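Local atomic coordinates of carbohydrate binding family 6 (Clostridium thermocellum, PDB entry 5A8C), a protein that probably hydrolyses terminal alpha-L-arabinofuranosyl residues from arabinose-containing polysaccharides, as a five-bladed beta-propeller glycoside hydrolase of family 43. Residues Ser33-Ala38 and Cys53-Asp58; Ser64-Pro69 and Pro295-Asn300. All coordinates share one frame; numbering follows the deposited sequence. Where two conformers were deposited one is given.

Contact 1. Residues Ser33-Ala38 and Cys53-Asp58; sequences SQRFTA and CSHDSD
His55 reaches back with its imidazole to the main chain of Phe36: ND1 donates to Phe36 O at 3.3 Å, almost straight at 168°, and the oxygen lies in the ring plane. A chi1 of 172°, which sets CG trans to the backbone N, carries the ring there. Asp56 N adds a weak second bond to the same carbonyl, which thus has two donors. The imidazole is also flanked by the aliphatic part of the Arg35 side chain, whose CB lies 3.9 Å from His55 CE1; the guanidinium itself turns to Asp84 and Glu87.

Packing is close toward Ala38 and Cys53. Ala38 N donates to Ser54 O at 2.9 Å, while Ser54 N returns a weak, bent bond to Ala38 O. Ser54 O also receives a C-H...O contact of 3.3 Å from Thr37 CA, one residue back from that pair, and Thr37 CB rests 3.7 Å from Cys53 CB. On the other face of the sheet Ala38 CB lies against Asp56 OD2, and Asp56 is also bound by Arg299.

On the N-terminal side of Phe36 the two segments part and water mediates; this is the looser side, where Asp58 is exposed to solvent. One water accepts from Phe36 N and donates to both Asp56 O and Asp58 OD1; a second donates to Asp58 OD1 and, weakly, to Gln34 O. That carboxylate oxygen sits at the edge of the Phe36 ring, 3.7 Å from CD2, the ring and the Asp58 carboxylate planes 81° apart.

The paired strands 36-45 and 48-56 form a beta hairpin within a four-stranded antiparallel sheet, a characteristic blade of the five-bladed propeller.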
loop_
_atom_site.group_PDB
_atom_site.type_symbol
_atom_site.label_atom_id
_atom_site.label_comp_id
_atom_site.label_asym_id
_atom_site.label_seq_id
_atom_site.Cartn_x
_atom_site.Cartn_y
_atom_site.Cartn_z
ATOM N N SER A 33 4.635 10.594 -14.797
ATOM C CA SER A 33 3.625 10.257 -15.811
ATOM C C SER A 33 4.109 9.292 -16.867
ATOM O O SER A 33 3.365 9.019 -17.801
ATOM C CB SER A 33 3.077 11.512 -16.508
ATOM O OG SER A 33 4.136 12.172 -17.121
ATOM N N GLN A 34 5.327 8.770 -16.727
ATOM C CA GLN A 34 5.870 7.926 -17.802
ATOM C C GLN A 34 5.031 6.703 -18.084
ATOM O O GLN A 34 4.836 6.318 -19.236
ATOM C CB GLN A 34 7.277 7.497 -17.489
ATOM C CG GLN A 34 8.246 8.615 -17.353
ATOM C CD GLN A 34 8.377 9.413 -18.648
ATOM O OE1 GLN A 34 8.609 8.818 -19.724
ATOM N NE2 GLN A 34 8.140 10.725 -18.588
ATOM N N ARG A 35 4.598 6.044 -17.009
ATOM C CA ARG A 35 3.763 4.884 -17.024
ATOM C C ARG A 35 2.751 5.070 -15.916
ATOM O O ARG A 35 2.996 5.839 -14.996
ATOM C CB ARG A 35 4.590 3.599 -16.825
ATOM C CG ARG A 35 5.604 3.345 -17.919
ATOM C CD ARG A 35 6.509 2.140 -17.728
ATOM N NE ARG A 35 7.173 2.131 -16.445
ATOM C CZ ARG A 35 8.139 2.953 -16.071
ATOM N NH1 ARG A 35 8.629 3.890 -16.866
ATOM N NH2 ARG A 35 8.640 2.847 -14.870
ATOM N N PHE A 36 1.630 4.345 -15.982
ATOM C CA PHE A 36 0.595 4.500 -14.956
ATOM C C PHE A 36 0.949 3.703 -13.693
ATOM O O PHE A 36 1.490 2.591 -13.766
ATOM C CB PHE A 36 -0.758 4.075 -15.557
ATOM C CG PHE A 36 -1.191 4.970 -16.690
ATOM C CD1 PHE A 36 -1.588 6.269 -16.411
ATOM C CD2 PHE A 36 -1.172 4.532 -18.002
ATOM C CE1 PHE A 36 -1.947 7.121 -17.451
ATOM C CE2 PHE A 36 -1.511 5.401 -19.040
ATOM C CZ PHE A 36 -1.911 6.680 -18.751
ATOM N N THR A 37 0.631 4.306 -12.552
ATOM C CA THR A 37 1.035 3.785 -11.242
ATOM C C THR A 37 -0.093 3.968 -10.256
ATOM O O THR A 37 -0.840 4.952 -10.281
ATOM C CB THR A 37 2.280 4.573 -10.712
ATOM O OG1 THR A 37 2.089 5.980 -10.732
ATOM C CG2 THR A 37 3.527 4.185 -11.508
ATOM N N ALA A 38 -0.197 3.014 -9.310
ATOM C CA ALA A 38 -1.288 3.009 -8.338
ATOM C C ALA A 38 -0.820 2.377 -7.021
ATOM O O ALA A 38 0.245 1.745 -6.943
ATOM C CB ALA A 38 -2.475 2.207 -8.858
ATOM N N CYS A 53 4.881 1.011 -6.607
ATOM C CA CYS A 53 3.500 1.130 -7.032
ATOM C C CYS A 53 3.089 -0.096 -7.847
ATOM O O CYS A 53 3.888 -0.663 -8.592
ATOM C CB CYS A 53 3.271 2.337 -7.941
ATOM S SG CYS A 53 3.649 3.914 -7.165
ATOM N N SER A 54 1.806 -0.445 -7.761
ATOM C CA SER A 54 1.203 -1.253 -8.817
ATOM C C SER A 54 1.477 -0.592 -10.161
ATOM O O SER A 54 1.184 0.605 -10.293
ATOM C CB SER A 54 -0.319 -1.257 -8.628
ATOM O OG SER A 54 -0.711 -1.945 -7.468
ATOM N N HIS A 55 2.018 -1.314 -11.129
ATOM C CA HIS A 55 2.132 -0.771 -12.492
ATOM C C HIS A 55 0.839 -1.068 -13.254
ATOM O O HIS A 55 0.553 -2.225 -13.561
ATOM C CB HIS A 55 3.292 -1.383 -13.186
ATOM C CG HIS A 55 3.388 -1.027 -14.653
ATOM N ND1 HIS A 55 3.051 0.133 -15.311
ATOM C CD2 HIS A 55 3.828 -1.873 -15.608
ATOM C CE1 HIS A 55 3.286 -0.041 -16.622
ATOM N NE2 HIS A 55 3.774 -1.246 -16.816
ATOM N N ASP A 56 0.002 -0.051 -13.442
ATOM C CA ASP A 56 -1.179 -0.161 -14.270
ATOM C C ASP A 56 -0.729 -0.227 -15.725
ATOM O O ASP A 56 -0.275 0.784 -16.268
ATOM C CB ASP A 56 -2.127 1.056 -14.088
ATOM C CG ASP A 56 -3.091 0.975 -12.928
ATOM O OD1 ASP A 56 -3.401 -0.126 -12.423
ATOM O OD2 ASP A 56 -3.609 2.081 -12.580
ATOM N N SER A 57 -0.843 -1.374 -16.355
ATOM C CA SER A 57 -0.435 -1.504 -17.754
ATOM C C SER A 57 -1.262 -0.581 -18.643
ATOM O O SER A 57 -2.426 -0.301 -18.377
ATOM C CB SER A 57 -0.637 -2.913 -18.246
ATOM O OG SER A 57 0.119 -3.829 -17.466
ATOM N N ASP A 58 -0.658 -0.070 -19.717
ATOM C CA ASP A 58 -1.431 0.692 -20.665
ATOM C C ASP A 58 -2.687 -0.082 -21.062
ATOM O O ASP A 58 -2.638 -1.288 -21.317
ATOM C CB ASP A 58 -0.572 0.987 -21.883
ATOM C CG ASP A 58 0.603 1.902 -21.562
ATOM O OD1 ASP A 58 0.616 2.602 -20.538
ATOM O OD2 ASP A 58 1.559 1.896 -22.397
HETATM O O HOH W 1 1.893 5.061 -20.478
HETATM O O HOH W 2 1.555 2.071 -17.870
#

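Contact 2. Residues Ser64-Pro69 and Pro295-Asn300. With TRS (2-amino-2-hydroxymethyl-propane-1,3-diol), chain C.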
loop_
_atom_site.group_PDB
_atom_site.type_symbol
_atom_site.label_atom_id
_atom_site.label_comp_id
_atom_site.label_asym_id
_atom_site.label_seq_id
_atom_site.Cartn_x
_atom_site.Cartn_y
_atom_site.Cartn_z
ATOM N N SER A 64 -11.384 -5.249 -18.690
ATOM C CA SER A 64 -12.487 -5.060 -17.746
ATOM C C SER A 64 -12.079 -5.418 -16.315
ATOM O O SER A 64 -12.925 -5.630 -15.462
ATOM C CB SER A 64 -13.693 -5.849 -18.186
ATOM O OG SER A 64 -13.372 -7.225 -18.201
ATOM N N THR A 65 -10.782 -5.488 -16.055
ATOM C CA THR A 65 -10.253 -5.639 -14.715
ATOM C C THR A 65 -8.797 -5.139 -14.759
ATOM O O THR A 65 -8.303 -4.658 -15.780
ATOM C CB THR A 65 -10.399 -7.086 -14.197
ATOM O OG1 THR A 65 -10.044 -7.081 -12.806
ATOM C CG2 THR A 65 -9.517 -7.996 -14.934
ATOM N N TYR A 66 -8.155 -5.221 -13.607
ATOM C CA TYR A 66 -6.782 -4.811 -13.469
ATOM C C TYR A 66 -5.873 -5.525 -14.458
ATOM O O TYR A 66 -6.130 -6.676 -14.835
ATOM C CB TYR A 66 -6.286 -5.080 -12.042
ATOM C CG TYR A 66 -7.113 -4.402 -10.980
ATOM C CD1 TYR A 66 -7.017 -3.040 -10.771
ATOM C CD2 TYR A 66 -8.001 -5.113 -10.206
ATOM C CE1 TYR A 66 -7.800 -2.383 -9.841
ATOM C CE2 TYR A 66 -8.784 -4.481 -9.251
ATOM C CZ TYR A 66 -8.651 -3.123 -9.064
ATOM O OH TYR A 66 -9.362 -2.453 -8.117
ATOM N N ASN A 67 -4.768 -4.872 -14.807
ATOM C CA ASN A 67 -3.664 -5.519 -15.507
ATOM C C ASN A 67 -2.366 -4.999 -14.900
ATOM O O ASN A 67 -1.783 -4.043 -15.409
ATOM C CB ASN A 67 -3.734 -5.270 -17.009
ATOM C CG ASN A 67 -2.670 -5.994 -17.742
ATOM O OD1 ASN A 67 -1.926 -6.836 -17.185
ATOM N ND2 ASN A 67 -2.531 -5.649 -19.022
ATOM N N ILE A 68 -2.018 -5.582 -13.749
ATOM C CA ILE A 68 -0.897 -5.145 -12.905
ATOM C C ILE A 68 0.070 -6.351 -12.784
ATOM O O ILE A 68 -0.026 -7.137 -11.820
ATOM C CB ILE A 68 -1.364 -4.688 -11.521
ATOM C CG1 ILE A 68 -2.395 -3.544 -11.620
ATOM C CG2 ILE A 68 -0.174 -4.240 -10.696
ATOM C CD1 ILE A 68 -3.195 -3.373 -10.334
ATOM N N PRO A 69 0.989 -6.521 -13.740
ATOM C CA PRO A 69 1.862 -7.684 -13.761
ATOM C C PRO A 69 3.134 -7.491 -12.969
ATOM O O PRO A 69 3.908 -8.424 -12.781
ATOM C CB PRO A 69 2.130 -7.883 -15.248
ATOM C CG PRO A 69 2.101 -6.494 -15.811
ATOM C CD PRO A 69 1.000 -5.824 -15.040
ATOM N N PRO A 295 -9.816 6.287 -17.500
ATOM C CA PRO A 295 -9.107 6.437 -16.226
ATOM C C PRO A 295 -9.268 5.256 -15.290
ATOM O O PRO A 295 -8.576 5.215 -14.271
ATOM C CB PRO A 295 -9.816 7.641 -15.634
ATOM C CG PRO A 295 -11.210 7.539 -16.121
ATOM C CD PRO A 295 -11.086 7.033 -17.531
ATOM N N VAL A 296 -10.140 4.277 -15.563
ATOM C CA VAL A 296 -10.460 3.291 -14.529
ATOM C C VAL A 296 -9.239 2.536 -14.049
ATOM O O VAL A 296 -9.072 2.322 -12.837
ATOM C CB VAL A 296 -11.598 2.351 -14.977
ATOM C CG1 VAL A 296 -11.858 1.257 -13.940
ATOM C CG2 VAL A 296 -12.848 3.132 -15.221
ATOM N N TYR A 297 -8.417 2.074 -14.980
ATOM C CA TYR A 297 -7.223 1.267 -14.689
ATOM C C TYR A 297 -5.960 1.976 -15.180
ATOM O O TYR A 297 -4.978 1.308 -15.548
ATOM C CB TYR A 297 -7.299 -0.114 -15.316
ATOM C CG TYR A 297 -8.537 -0.882 -14.882
ATOM C CD1 TYR A 297 -8.674 -1.345 -13.587
ATOM C CD2 TYR A 297 -9.555 -1.120 -15.771
ATOM C CE1 TYR A 297 -9.786 -2.046 -13.175
ATOM C CE2 TYR A 297 -10.704 -1.815 -15.369
ATOM C CZ TYR A 297 -10.811 -2.228 -14.076
ATOM O OH TYR A 297 -11.963 -2.890 -13.651
ATOM N N GLN A 298 -5.961 3.315 -15.197
ATOM C CA GLN A 298 -4.791 4.090 -15.619
ATOM C C GLN A 298 -4.599 5.213 -14.634
ATOM O O GLN A 298 -4.925 6.379 -14.884
ATOM C CB GLN A 298 -4.896 4.558 -17.061
ATOM C CG GLN A 298 -4.738 3.379 -18.039
ATOM C CD GLN A 298 -4.796 3.740 -19.502
ATOM O OE1 GLN A 298 -3.918 3.336 -20.267
ATOM N NE2 GLN A 298 -5.869 4.397 -19.913
ATOM N N ARG A 299 -4.033 4.872 -13.467
ATOM C CA ARG A 299 -3.845 5.767 -12.334
ATOM C C ARG A 299 -2.447 6.396 -12.373
ATOM O O ARG A 299 -1.579 5.970 -13.123
ATOM C CB ARG A 299 -4.089 4.997 -11.047
ATOM C CG ARG A 299 -5.550 4.566 -10.881
ATOM C CD ARG A 299 -5.756 3.489 -9.863
ATOM N NE ARG A 299 -5.400 2.175 -10.385
ATOM C CZ ARG A 299 -5.517 1.070 -9.657
ATOM N NH1 ARG A 299 -6.161 1.080 -8.503
ATOM N NH2 ARG A 299 -4.974 -0.053 -10.076
ATOM N N ASN A 300 -2.236 7.385 -11.502
ATOM C CA ASN A 300 -0.891 7.928 -11.288
ATOM C C ASN A 300 -0.685 8.233 -9.820
ATOM O O ASN A 300 -1.596 8.707 -9.115
ATOM C CB ASN A 300 -0.615 9.158 -12.155
ATOM C CG ASN A 300 -1.603 10.277 -11.881
ATOM O OD1 ASN A 300 -2.662 10.375 -12.489
ATOM N ND2 ASN A 300 -1.246 11.147 -10.935
HETATM C C TRS C . -6.498 -2.794 -5.597
HETATM C C1 TRS C . -6.969 -4.188 -5.202
HETATM C C2 TRS C . -5.664 -2.188 -4.479
HETATM C C3 TRS C . -5.715 -2.826 -6.940
HETATM N N TRS C . -7.713 -1.916 -5.793
HETATM O O1 TRS C . -5.825 -4.991 -4.929
HETATM O O2 TRS C . -6.479 -1.834 -3.357
HETATM O O3 TRS C . -5.429 -1.563 -7.460
#
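Tyr66 and Tyr297 form a T-shaped pair, the edge of Tyr297 directed at the face of Tyr66, with centroids 5.3 Å apart and planes at 75°. Their nearest side-chain atoms, Tyr66 CD1 and Tyr297 CD1, are 3.7 Å apart. The face of Tyr297 meets main chain: Thr65 O stands over the ring centre, with Tyr66 N 3.6 Å from Tyr297 CE1. Val296 CG1 packs on the opposite face, so the phenol ring is held between its own preceding residue and the other segment.

Van der Waals contacts also link Arg299 to the 64-69 segment. Its NH2 lies 3.7 Å from Tyr66 CE1, the guanidinium tilted 26° from the ring plane, and Ile68 CD1 touches the guanidinium edge.

The clear hydrogen bonds at this contact go to a bound Tris molecule, probably from the crystallisation liquor. Arg299 grips its O3 in a fork, from NH1 at 2.9 Å and from NH2 at 3.1 Å, with the oxygen in the guanidinium plane; NH2 also forms a salt bridge with Asp56, and NH1 a hydrogen bond with Asn266. Tyr66 OH accepts from the Tris nitrogen at 2.9 Å, while Tris C3 lies over the ring face turned from Tyr297.

Segment 64-69 lies in the loop between strands 48-56 and 70-76; segment 295-300 follows helix 286-291, and its last residue opens strand 300-306. Ile68 rests on Ser54 and Asp56 of strand 48-56, and Arg299 on Ala38 of strand 36-45.

How the contacts relate
The two contacts have centres about 8 Å apart and share a border. Thr37 N and Arg299 O, 2.8 Å apart, probably form a hydrogen bond between the hairpin of contact 1 and the 295-300 loop, while Ser57 OG and Asn67 O, also 2.8 Å apart, probably join contact 1 to the 64-69 loop. Asp56 of contact 1 forms a salt bridge with Arg299 of contact 2, a second-shell partner of the arginine that binds Tris. The Ser54 side chain of contact 1 lies about 5 Å from the Tris molecule and about 8 Å from the calcium ion. Asp39, Asp162, Glu211 and His268 also bind Tris, consistent with the central active-site pocket of family 43 propellers.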